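PDB 3PRN: porin from Rhodobacter blasticus, which forms trimeric outer-membrane channels through which small hydrophilic solutes of up to about 0.6 kDa diffuse passively. Local coordinates for residues A[90-95]-A[165-170]; A[105-110]-A[238-243]; A[177-182]-A[194-199]; A[208-213]-A[222-227]. The protein carries 1 engineered substitution. One frame throughout, in Å; residues are numbered along the deposited sequence.

Following the chain from its N terminus, the long loop between strands 78-83 and 131-138 comes first: it folds inward and is held to the barrel wall twice. Interaction 1 ties residues 90-95 to strand 163-171, and interaction 2 ties residues 105-110 to strand 235-244; the centres of the two contacts lie about 18 Å apart. The loops these two close cross each other. Interactions 3 and 4 are local beta hairpins of the wall, 175-183 with 193-200 and 206-214 with 223-232. They follow one another in series after interaction 1, and both nest inside the loop closed by interaction 2. Interactions 1 and 2 thus fasten the loop at the two ends of an arc of adjacent strands, within which interactions 3 and 4 join neighbours.

Interaction 1: A[90-95]-A[165-170]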
loop_
_atom_site.group_PDB
_atom_site.type_symbol
_atom_site.label_atom_id
_atom_site.label_comp_id
_atom_site.label_asym_id
_atom_site.label_seq_id
_atom_site.Cartn_x
_atom_site.Cartn_y
_atom_site.Cartn_z
ATOM N N ASP A 90 19.824 3.493 17.982
ATOM C CA ASP A 90 18.592 4.234 17.742
ATOM C C ASP A 90 17.551 3.885 18.788
ATOM O O ASP A 90 16.621 4.676 18.929
ATOM C CB ASP A 90 18.079 3.938 16.320
ATOM C CG ASP A 90 16.927 4.856 15.853
ATOM O OD1 ASP A 90 17.075 6.068 15.804
ATOM O OD2 ASP A 90 15.838 4.341 15.506
ATOM N N SER A 91 17.670 2.754 19.498
ATOM C CA SER A 91 16.588 2.425 20.427
ATOM C C SER A 91 16.820 2.746 21.895
ATOM O O SER A 91 15.841 2.766 22.630
ATOM C CB SER A 91 16.366 0.884 20.341
ATOM O OG SER A 91 16.014 0.572 18.988
ATOM N N VAL A 92 18.042 2.993 22.351
ATOM C CA VAL A 92 18.302 3.288 23.736
ATOM C C VAL A 92 17.511 4.516 24.195
ATOM O O VAL A 92 17.177 5.400 23.395
ATOM C CB VAL A 92 19.721 3.809 24.097
ATOM C CG1 VAL A 92 20.601 2.742 24.752
ATOM C CG2 VAL A 92 20.504 4.307 22.880
ATOM N N ALA A 93 17.258 4.571 25.489
ATOM C CA ALA A 93 16.565 5.715 26.096
ATOM C C ALA A 93 17.544 6.935 26.153
ATOM O O ALA A 93 18.755 6.788 25.984
ATOM C CB ALA A 93 16.115 5.366 27.517
ATOM N N LEU A 94 16.924 8.101 26.333
ATOM C CA LEU A 94 17.545 9.364 26.581
ATOM C C LEU A 94 18.158 10.054 25.375
ATOM O O LEU A 94 18.163 11.306 25.346
ATOM C CB LEU A 94 18.626 9.234 27.697
ATOM C CG LEU A 94 18.140 8.660 29.056
ATOM C CD1 LEU A 94 19.321 8.620 30.042
ATOM C CD2 LEU A 94 16.971 9.470 29.611
ATOM N N THR A 95 18.655 9.312 24.420
ATOM C CA THR A 95 19.454 9.889 23.320
ATOM C C THR A 95 18.667 10.877 22.489
ATOM O O THR A 95 19.272 11.774 21.862
ATOM C CB THR A 95 20.116 8.743 22.557
ATOM O OG1 THR A 95 21.146 9.192 21.654
ATOM C CG2 THR A 95 19.070 8.027 21.657
ATOM N N GLY A 165 26.080 -3.253 17.043
ATOM C CA GLY A 165 25.729 -2.277 18.070
ATOM C C GLY A 165 25.342 -2.920 19.384
ATOM O O GLY A 165 24.637 -3.945 19.439
ATOM N N ILE A 166 25.630 -2.185 20.466
ATOM C CA ILE A 166 25.125 -2.655 21.775
ATOM C C ILE A 166 24.721 -1.481 22.619
ATOM O O ILE A 166 25.335 -0.386 22.572
ATOM C CB ILE A 166 26.172 -3.547 22.475
ATOM C CG1 ILE A 166 25.653 -3.947 23.864
ATOM C CG2 ILE A 166 27.487 -2.836 22.643
ATOM C CD1 ILE A 166 26.344 -5.231 24.312
ATOM N N ALA A 167 23.718 -1.636 23.458
ATOM C CA ALA A 167 23.239 -0.576 24.306
ATOM C C ALA A 167 22.488 -1.090 25.529
ATOM O O ALA A 167 21.930 -2.169 25.562
ATOM C CB ALA A 167 22.320 0.405 23.520
ATOM N N ALA A 168 22.429 -0.223 26.534
ATOM C CA ALA A 168 21.664 -0.480 27.738
ATOM C C ALA A 168 21.196 0.802 28.378
ATOM O O ALA A 168 21.748 1.906 28.201
ATOM C CB ALA A 168 22.509 -1.323 28.726
ATOM N N ASP A 169 20.051 0.737 29.034
ATOM C CA ASP A 169 19.550 1.827 29.821
ATOM C C ASP A 169 18.937 1.254 31.122
ATOM O O ASP A 169 18.618 0.065 31.300
ATOM C CB ASP A 169 18.612 2.785 29.138
ATOM C CG ASP A 169 17.425 2.114 28.463
ATOM O OD1 ASP A 169 16.598 1.518 29.186
ATOM O OD2 ASP A 169 17.331 2.160 27.220
ATOM N N TRP A 170 18.814 2.185 32.061
ATOM C CA TRP A 170 18.400 1.823 33.411
ATOM C C TRP A 170 17.758 3.047 34.027
ATOM O O TRP A 170 18.206 4.180 33.875
ATOM C CB TRP A 170 19.637 1.366 34.239
ATOM C CG TRP A 170 19.183 1.191 35.678
ATOM C CD1 TRP A 170 18.591 0.076 36.214
ATOM C CD2 TRP A 170 19.217 2.180 36.707
ATOM N NE1 TRP A 170 18.244 0.334 37.514
ATOM C CE2 TRP A 170 18.616 1.614 37.843
ATOM C CE3 TRP A 170 19.682 3.498 36.771
ATOM C CZ2 TRP A 170 18.480 2.309 39.047
ATOM C CZ3 TRP A 170 19.550 4.196 37.961
ATOM C CH2 TRP A 170 18.956 3.592 39.086
#
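The loop that folds into a porin barrel and narrows its channel meets the wall here: Val92 and Ala93, just beyond helix 88-91, lie against Ala167 and Asp169 of strand 163-171. Val92 is the first residue to leave helical geometry; it and Ala93 are extended, before the chain turns at Leu94. The one hydrogen bond across the contact goes from Ala93 N to Asp169 OD2, 3.0 Å long with an N-H...O angle of 157°. The donor comes from above the carboxylate, 41° out of its plane. Asp169 CG stands between its own backbone N and carbonyl carbon (chi1 53°), which holds the carboxylate up from the strand beneath the loop backbone. The methyl of Ala93 covers the same group, with its CB 3.4 Å from Asp169 OD2 and 3.6 Å from Asp169 CG. Val92 lies over the methyl of Ala167, but this pair is modelled too close to be measured reliably, and the exact placing of Val92 CG1 is doubtful. The Val92 side chain also touches Phe195 on the wall. Neighbouring strand 142-150 supplies further partners to the carboxylate: Asn143 ND2 bonds to OD1 and Tyr145 OH to OD2. With an alanine in place of Asp169, Ala93 N would probably lose its mate on the wall, and Asn143 and Tyr145 would each lose a carboxylate oxygen as partner. Three neutral groups, Ala93 N, Asn143 ND2 and Tyr145 OH, thus gather round the buried carboxylate and would probably help to stabilise a negative charge there.

Interaction 2: A[105-110]-A[238-243]; sequences SSFGDA and RAYVSD
Over one face of the Tyr240 ring stands Ser106 OG, 3.4 Å from Tyr240 CE2 and above the ring centre, while Phe107 and Gly108 present their backbone nitrogens to the ring obliquely. The serine opens a type I beta turn, Ser106 to Asp109, in the loop folded inside the porin barrel; Tyr240 points inward from strand 235-244. Phe107 N donates to Tyr240 OH at 3.0 Å, with an angle of 155° at the hydrogen. The Phe107 ring meets the same hydroxyl obliquely, its CD2 3.5 Å from Tyr240 OH. Tyr240 OH has a second partner in Gln272 OE1, so the phenol bridges the turn and another part of the wall. Ser106 OG, anti to its own nitrogen (chi1 173°), reaches forward to accept from Gly108 N at 2.8 Å, forming an ST turn, and also bonds to Ser98 OG. The oxygen over the aromatic face is therefore held by the turn and by Ser98 together. A CB on Gly108 would be tight against the Tyr240 ring and crowded by Ser106 OG. Farther along the strand, Ser242 OG, which is bonded to Thr225 OG1, touches the turn at Gly108 CA, 3.6 Å away.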
loop_
_atom_site.group_PDB
_atom_site.type_symbol
_atom_site.label_atom_id
_atom_site.label_comp_id
_atom_site.label_asym_id
_atom_site.label_seq_id
_atom_site.Cartn_x
_atom_site.Cartn_y
_atom_site.Cartn_z
ATOM N N SER A 105 12.502 17.528 16.396
ATOM C CA SER A 105 13.864 17.765 15.887
ATOM C C SER A 105 14.711 18.511 16.944
ATOM O O SER A 105 14.218 19.185 17.865
ATOM C CB SER A 105 13.818 18.602 14.611
ATOM O OG SER A 105 13.311 19.891 14.905
ATOM N N SER A 106 16.036 18.330 16.810
ATOM C CA SER A 106 16.987 18.956 17.704
ATOM C C SER A 106 18.394 18.843 17.093
ATOM O O SER A 106 18.828 17.741 16.728
ATOM C CB SER A 106 17.018 18.248 19.087
ATOM O OG SER A 106 18.063 18.754 19.910
ATOM N N PHE A 107 19.079 19.998 17.119
ATOM C CA PHE A 107 20.518 19.989 16.754
ATOM C C PHE A 107 21.291 19.243 17.844
ATOM O O PHE A 107 22.427 18.790 17.590
ATOM C CB PHE A 107 21.018 21.430 16.618
ATOM C CG PHE A 107 20.457 22.129 15.406
ATOM C CD1 PHE A 107 20.856 21.663 14.133
ATOM C CD2 PHE A 107 19.618 23.216 15.490
ATOM C CE1 PHE A 107 20.381 22.287 12.972
ATOM C CE2 PHE A 107 19.169 23.829 14.327
ATOM C CZ PHE A 107 19.554 23.375 13.074
ATOM N N GLY A 108 20.712 19.081 19.023
ATOM C CA GLY A 108 21.394 18.364 20.101
ATOM C C GLY A 108 21.344 16.851 19.967
ATOM O O GLY A 108 21.941 16.157 20.816
ATOM N N ASP A 109 20.664 16.316 18.929
ATOM C CA ASP A 109 20.698 14.871 18.680
ATOM C C ASP A 109 22.111 14.551 18.142
ATOM O O ASP A 109 22.791 15.456 17.607
ATOM C CB ASP A 109 19.698 14.564 17.559
ATOM C CG ASP A 109 18.260 14.422 18.041
ATOM O OD1 ASP A 109 17.957 14.412 19.266
ATOM O OD2 ASP A 109 17.380 14.285 17.143
ATOM N N ALA A 110 22.581 13.345 18.247
ATOM C CA ALA A 110 23.890 12.920 17.788
ATOM C C ALA A 110 24.135 13.306 16.329
ATOM O O ALA A 110 23.277 13.087 15.455
ATOM C CB ALA A 110 23.987 11.413 17.919
ATOM N N ARG A 238 10.313 23.163 26.785
ATOM C CA ARG A 238 11.565 22.437 26.583
ATOM C C ARG A 238 12.703 23.354 26.130
ATOM O O ARG A 238 12.453 24.337 25.435
ATOM C CB ARG A 238 11.353 21.467 25.355
ATOM C CG ARG A 238 10.298 20.412 25.639
ATOM C CD ARG A 238 10.081 19.502 24.426
ATOM N NE ARG A 238 9.007 18.560 24.675
ATOM C CZ ARG A 238 9.124 17.451 25.398
ATOM N NH1 ARG A 238 10.273 17.110 25.949
ATOM N NH2 ARG A 238 8.079 16.648 25.571
ATOM N N ALA A 239 13.931 22.980 26.469
ATOM C CA ALA A 239 15.092 23.758 26.036
ATOM C C ALA A 239 16.303 22.857 25.915
ATOM O O ALA A 239 16.366 21.817 26.549
ATOM C CB ALA A 239 15.410 24.862 27.068
ATOM N N TYR A 240 17.327 23.255 25.177
ATOM C CA TYR A 240 18.580 22.539 25.101
ATOM C C TYR A 240 19.694 23.477 24.616
ATOM O O TYR A 240 19.373 24.483 23.975
ATOM C CB TYR A 240 18.582 21.300 24.159
ATOM C CG TYR A 240 18.431 21.633 22.690
ATOM C CD1 TYR A 240 19.594 21.865 21.927
ATOM C CD2 TYR A 240 17.207 21.675 22.051
ATOM C CE1 TYR A 240 19.513 22.159 20.575
ATOM C CE2 TYR A 240 17.132 21.967 20.670
ATOM C CZ TYR A 240 18.272 22.204 19.947
ATOM O OH TYR A 240 18.277 22.517 18.591
ATOM N N VAL A 241 20.932 23.082 24.881
ATOM C CA VAL A 241 22.075 23.782 24.365
ATOM C C VAL A 241 22.988 22.625 23.916
ATOM O O VAL A 241 22.960 21.608 24.632
ATOM C CB VAL A 241 22.824 24.599 25.441
ATOM C CG1 VAL A 241 23.952 25.398 24.823
ATOM C CG2 VAL A 241 21.845 25.493 26.192
ATOM N N SER A 242 23.698 22.783 22.822
ATOM C CA SER A 242 24.590 21.680 22.403
ATOM C C SER A 242 25.855 22.311 21.794
ATOM O O SER A 242 25.744 23.340 21.120
ATOM C CB SER A 242 23.897 20.746 21.390
ATOM O OG SER A 242 24.623 19.578 21.040
ATOM N N ASP A 243 26.972 21.695 22.009
ATOM C CA ASP A 243 28.275 22.006 21.522
ATOM C C ASP A 243 28.955 20.810 20.841
ATOM O O ASP A 243 28.952 19.670 21.346
ATOM C CB ASP A 243 29.278 22.443 22.628
ATOM C CG ASP A 243 28.887 23.835 23.098
ATOM O OD1 ASP A 243 28.983 24.831 22.282
ATOM O OD2 ASP A 243 28.426 24.003 24.283
#

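Interaction 3: A[177-182]-A[194-199]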
loop_
_atom_site.group_PDB
_atom_site.type_symbol
_atom_site.label_atom_id
_atom_site.label_comp_id
_atom_site.label_asym_id
_atom_site.label_seq_id
_atom_site.Cartn_x
_atom_site.Cartn_y
_atom_site.Cartn_z
ATOM N N LEU A 177 20.064 6.391 33.408
ATOM C CA LEU A 177 21.355 6.282 32.786
ATOM C C LEU A 177 21.223 5.444 31.492
ATOM O O LEU A 177 20.437 4.533 31.461
ATOM C CB LEU A 177 22.342 5.547 33.675
ATOM C CG LEU A 177 22.576 6.201 35.056
ATOM C CD1 LEU A 177 23.308 5.163 35.910
ATOM C CD2 LEU A 177 23.396 7.467 34.932
ATOM N N ALA A 178 22.061 5.759 30.505
ATOM C CA ALA A 178 21.984 5.030 29.239
ATOM C C ALA A 178 23.349 5.113 28.567
ATOM O O ALA A 178 24.057 6.101 28.732
ATOM C CB ALA A 178 20.905 5.650 28.347
ATOM N N ALA A 179 23.696 4.091 27.827
ATOM C CA ALA A 179 24.981 4.099 27.117
ATOM C C ALA A 179 24.803 3.219 25.876
ATOM O O ALA A 179 23.986 2.265 25.890
ATOM C CB ALA A 179 26.037 3.533 28.062
ATOM N N ALA A 180 25.573 3.513 24.865
ATOM C CA ALA A 180 25.504 2.762 23.621
ATOM C C ALA A 180 26.851 2.855 22.919
ATOM O O ALA A 180 27.502 3.897 22.998
ATOM C CB ALA A 180 24.419 3.334 22.723
ATOM N N TYR A 181 27.167 1.830 22.148
ATOM C CA TYR A 181 28.395 1.793 21.375
ATOM C C TYR A 181 28.116 1.011 20.095
ATOM O O TYR A 181 27.492 -0.063 20.209
ATOM C CB TYR A 181 29.486 1.058 22.218
ATOM C CG TYR A 181 30.795 0.971 21.467
ATOM C CD1 TYR A 181 31.604 2.101 21.372
ATOM C CD2 TYR A 181 31.225 -0.188 20.873
ATOM C CE1 TYR A 181 32.826 2.068 20.701
ATOM C CE2 TYR A 181 32.455 -0.249 20.231
ATOM C CZ TYR A 181 33.223 0.884 20.114
ATOM O OH TYR A 181 34.443 0.848 19.448
ATOM N N THR A 182 28.546 1.449 18.971
ATOM C CA THR A 182 28.340 0.821 17.691
ATOM C C THR A 182 29.601 0.861 16.855
ATOM O O THR A 182 30.140 1.961 16.674
ATOM C CB THR A 182 27.221 1.586 16.888
ATOM O OG1 THR A 182 26.026 1.449 17.666
ATOM C CG2 THR A 182 27.017 0.975 15.517
ATOM N N ALA A 194 29.701 6.416 20.028
ATOM C CA ALA A 194 29.341 6.024 21.393
ATOM C C ALA A 194 28.494 7.124 22.025
ATOM O O ALA A 194 28.604 8.269 21.636
ATOM C CB ALA A 194 30.547 5.779 22.290
ATOM N N PHE A 195 27.717 6.749 22.992
ATOM C CA PHE A 195 26.834 7.634 23.692
ATOM C C PHE A 195 26.806 7.283 25.172
ATOM O O PHE A 195 26.764 6.112 25.570
ATOM C CB PHE A 195 25.400 7.454 23.128
ATOM C CG PHE A 195 24.289 7.848 24.051
ATOM C CD1 PHE A 195 24.160 9.173 24.478
ATOM C CD2 PHE A 195 23.283 6.942 24.395
ATOM C CE1 PHE A 195 23.089 9.576 25.258
ATOM C CE2 PHE A 195 22.230 7.326 25.213
ATOM C CZ PHE A 195 22.093 8.643 25.611
ATOM N N VAL A 196 26.749 8.321 26.002
ATOM C CA VAL A 196 26.533 8.078 27.425
ATOM C C VAL A 196 25.617 9.226 27.868
ATOM O O VAL A 196 25.881 10.359 27.448
ATOM C CB VAL A 196 27.833 8.176 28.254
ATOM C CG1 VAL A 196 27.455 8.013 29.710
ATOM C CG2 VAL A 196 28.812 7.067 27.851
ATOM N N GLY A 197 24.557 8.908 28.570
ATOM C CA GLY A 197 23.681 9.980 29.000
ATOM C C GLY A 197 23.127 9.724 30.384
ATOM O O GLY A 197 23.048 8.597 30.877
ATOM N N ALA A 198 22.614 10.772 30.988
ATOM C CA ALA A 198 21.957 10.640 32.285
ATOM C C ALA A 198 20.945 11.753 32.402
ATOM O O ALA A 198 21.062 12.796 31.730
ATOM C CB ALA A 198 23.053 10.751 33.337
ATOM N N ALA A 199 19.915 11.533 33.195
ATOM C CA ALA A 199 18.826 12.447 33.421
ATOM C C ALA A 199 18.334 12.324 34.881
ATOM O O ALA A 199 18.351 11.257 35.507
ATOM C CB ALA A 199 17.647 12.162 32.488
#
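Phe195 spreads its ring across the inner side of the hairpin, its rim touching Ala178 and Ala180 on strand 175-183. Phe195 CE2 lies 3.8 Å from Ala178 CB, and Ala180 CB sits at the ring edge, 4.1 Å from Phe195 CD2. The small methyls opposite are consistent with the ring lying close across the hairpin. Phe195 CG is roughly anti to its own N (chi1 156°), which swings the ring along its own strand until Gly197 N comes under one face, offset toward the rim. A CB on Gly197 would collide with Phe195 CE1, so the missing side chain is part of the fit. On the outer face, Leu177 CD2 touches Ala198 CB at 3.7 Å. The Tyr181 ring meets Ala194 with its edge, the methyl CB lying in the ring plane, 3.9 Å from Tyr181 CD1. These groups, with Val196, are on the barrel surface, where they may face lipid.

What holds the side chains in register is a regular antiparallel ladder, its strand segments 178° apart in direction. Ala178 with Gly197 and Ala180 with Phe195 are the hydrogen-bonded pairs, each closed by two backbone bonds, such as Gly197 N to Ala178 O at 2.9 Å. CA-H...O contacts fill in between, for example Ala179 CA to Phe195 O at 3.1 Å.

The hairpin is flanked by strand 163-171 on one edge and strand 206-214 on the other, where the ring of Tyr213 meets that of Phe195. From inside the barrel, Phe89 of helix 88-91 packs on Ala180 and Phe195, and Leu94 on Ala178.

Interaction 4: A[208-213]-A[222-227]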
loop_
_atom_site.group_PDB
_atom_site.type_symbol
_atom_site.label_atom_id
_atom_site.label_comp_id
_atom_site.label_asym_id
_atom_site.label_seq_id
_atom_site.Cartn_x
_atom_site.Cartn_y
_atom_site.Cartn_z
ATOM N N VAL A 208 16.106 17.197 33.845
ATOM C CA VAL A 208 17.283 17.831 33.299
ATOM C C VAL A 208 18.215 16.678 32.916
ATOM O O VAL A 208 18.291 15.695 33.670
ATOM C CB VAL A 208 17.978 18.812 34.240
ATOM C CG1 VAL A 208 18.450 18.112 35.512
ATOM C CG2 VAL A 208 19.134 19.500 33.544
ATOM N N GLY A 209 18.856 16.781 31.762
ATOM C CA GLY A 209 19.728 15.702 31.354
ATOM C C GLY A 209 20.931 16.241 30.562
ATOM O O GLY A 209 21.046 17.387 30.145
ATOM N N LEU A 210 21.859 15.340 30.380
ATOM C CA LEU A 210 23.111 15.556 29.722
ATOM C C LEU A 210 23.459 14.321 28.916
ATOM O O LEU A 210 23.647 13.257 29.489
ATOM C CB LEU A 210 24.177 15.782 30.821
ATOM C CG LEU A 210 25.576 16.128 30.367
ATOM C CD1 LEU A 210 25.607 17.549 29.817
ATOM C CD2 LEU A 210 26.500 16.069 31.604
ATOM N N ASN A 211 23.643 14.493 27.622
ATOM C CA ASN A 211 24.069 13.433 26.740
ATOM C C ASN A 211 25.430 13.813 26.139
ATOM O O ASN A 211 25.614 14.987 25.752
ATOM C CB ASN A 211 23.077 13.298 25.560
ATOM C CG ASN A 211 21.725 12.784 26.017
ATOM O OD1 ASN A 211 21.606 12.086 27.040
ATOM N ND2 ASN A 211 20.656 13.115 25.279
ATOM N N TRP A 212 26.313 12.863 26.060
ATOM C CA TRP A 212 27.630 13.023 25.490
ATOM C C TRP A 212 27.787 12.052 24.333
ATOM O O TRP A 212 27.393 10.875 24.494
ATOM C CB TRP A 212 28.684 12.690 26.614
ATOM C CG TRP A 212 30.069 12.649 26.015
ATOM C CD1 TRP A 212 30.883 13.725 25.717
ATOM C CD2 TRP A 212 30.767 11.481 25.540
ATOM N NE1 TRP A 212 32.041 13.282 25.099
ATOM C CE2 TRP A 212 31.981 11.907 24.977
ATOM C CE3 TRP A 212 30.457 10.118 25.527
ATOM C CZ2 TRP A 212 32.912 11.011 24.452
ATOM C CZ3 TRP A 212 31.369 9.231 24.975
ATOM C CH2 TRP A 212 32.588 9.683 24.458
ATOM N N TYR A 213 28.361 12.457 23.204
ATOM C CA TYR A 213 28.603 11.511 22.130
ATOM C C TYR A 213 30.047 11.576 21.608
ATOM O O TYR A 213 30.632 12.680 21.495
ATOM C CB TYR A 213 27.762 11.911 20.864
ATOM C CG TYR A 213 26.274 11.855 21.189
ATOM C CD1 TYR A 213 25.592 10.626 21.110
ATOM C CD2 TYR A 213 25.607 12.966 21.562
ATOM C CE1 TYR A 213 24.238 10.577 21.446
ATOM C CE2 TYR A 213 24.259 12.927 21.883
ATOM C CZ TYR A 213 23.581 11.713 21.840
ATOM O OH TYR A 213 22.259 11.726 22.156
ATOM N N ASP A 222 33.384 15.159 18.976
ATOM C CA ASP A 222 32.627 14.900 20.170
ATOM C C ASP A 222 31.586 15.982 20.418
ATOM O O ASP A 222 31.677 17.116 19.922
ATOM C CB ASP A 222 33.528 14.711 21.385
ATOM C CG ASP A 222 34.443 13.494 21.213
ATOM O OD1 ASP A 222 34.484 12.800 20.162
ATOM O OD2 ASP A 222 35.172 13.205 22.198
ATOM N N GLN A 223 30.573 15.598 21.194
ATOM C CA GLN A 223 29.440 16.504 21.357
ATOM C C GLN A 223 28.822 16.359 22.715
ATOM O O GLN A 223 28.684 15.288 23.299
ATOM C CB GLN A 223 28.425 16.060 20.236
ATOM C CG GLN A 223 27.042 16.695 20.369
ATOM C CD GLN A 223 26.107 16.318 19.230
ATOM O OE1 GLN A 223 26.321 15.374 18.475
ATOM N NE2 GLN A 223 25.006 17.078 19.088
ATOM N N VAL A 224 28.302 17.468 23.222
ATOM C CA VAL A 224 27.613 17.399 24.510
ATOM C C VAL A 224 26.317 18.173 24.356
ATOM O O VAL A 224 26.290 19.234 23.727
ATOM C CB VAL A 224 28.530 18.133 25.527
ATOM C CG1 VAL A 224 27.772 18.493 26.787
ATOM C CG2 VAL A 224 29.728 17.234 25.825
ATOM N N THR A 225 25.245 17.610 24.898
ATOM C CA THR A 225 23.935 18.259 24.825
ATOM C C THR A 225 23.374 18.266 26.256
ATOM O O THR A 225 23.365 17.216 26.902
ATOM C CB THR A 225 22.967 17.412 23.925
ATOM O OG1 THR A 225 23.539 17.452 22.612
ATOM C CG2 THR A 225 21.576 17.992 23.919
ATOM N N LEU A 226 22.970 19.443 26.645
ATOM C CA LEU A 226 22.332 19.685 27.930
ATOM C C LEU A 226 20.902 20.129 27.644
ATOM O O LEU A 226 20.643 21.058 26.873
ATOM C CB LEU A 226 23.132 20.748 28.711
ATOM C CG LEU A 226 22.359 21.333 29.898
ATOM C CD1 LEU A 226 22.328 20.278 30.993
ATOM C CD2 LEU A 226 23.051 22.625 30.358
ATOM N N TYR A 227 19.936 19.405 28.256
ATOM C CA TYR A 227 18.550 19.780 27.992
ATOM C C TYR A 227 17.682 19.672 29.227
ATOM O O TYR A 227 18.047 19.045 30.222
ATOM C CB TYR A 227 17.930 18.836 26.906
ATOM C CG TYR A 227 17.761 17.410 27.413
ATOM C CD1 TYR A 227 18.863 16.567 27.387
ATOM C CD2 TYR A 227 16.585 16.910 27.948
ATOM C CE1 TYR A 227 18.814 15.257 27.819
ATOM C CE2 TYR A 227 16.513 15.597 28.410
ATOM C CZ TYR A 227 17.616 14.785 28.347
ATOM O OH TYR A 227 17.622 13.471 28.825
HETATM O O HOH W 1 19.881 12.342 29.179
#
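Val208 enters this antiparallel hairpin of the barrel wall with its CA 3.4 Å from Tyr227 O, a CA-H...O contact. Gly209 follows, paired with Tyr227 by two backbone hydrogen bonds and lying beneath its ring: Gly209 CA is 4.0 Å from the centroid of the Tyr227 ring, a CH-pi contact over the face. With CG between backbone N and carbonyl carbon (chi1 68°), Tyr227 folds its ring across to the neighbouring strand, over a residue that has no side chain. On the outer surface, Leu210 CD1 packs 3.8 Å from Val224 CG1 and also touches Leu226 CB.

Asn211 pairs with Thr225, whose OG1 bonds to Gly108 O of the inner loop. The Asn211 amide, tilted 44° to the Tyr227 ring, places ND2 3.8 Å from Tyr227 CE1 and gives that nitrogen to Leu94 O. Asn211 OD1 accepts at 2.8 Å from a water at the edge of the Tyr227 ring, in its plane, which in turn accepts from Tyr227 OH at 2.6 Å. Trp212 points outward: its CD1 packs 3.7 Å from Val224 CG2, and its CZ2 edge lies near Asp222 OD2, the carboxylate nearly perpendicular to the ring. Tyr213 runs inward beside Gln223, its hydroxyl bonded to Thr95 OG1, while Gln223 OE1 bonds to Asn215 ND2 and its NE2 to Asp109 O.

Replacing Tyr227 by an alanine would probably uncover Gly209 and leave the bridging water without its phenol donor, so that Asn211 OD1 is less firmly held. Inward amides and hydroxyls thus bind the loop, whereas the outward face is mostly apolar, as suits a membrane barrel.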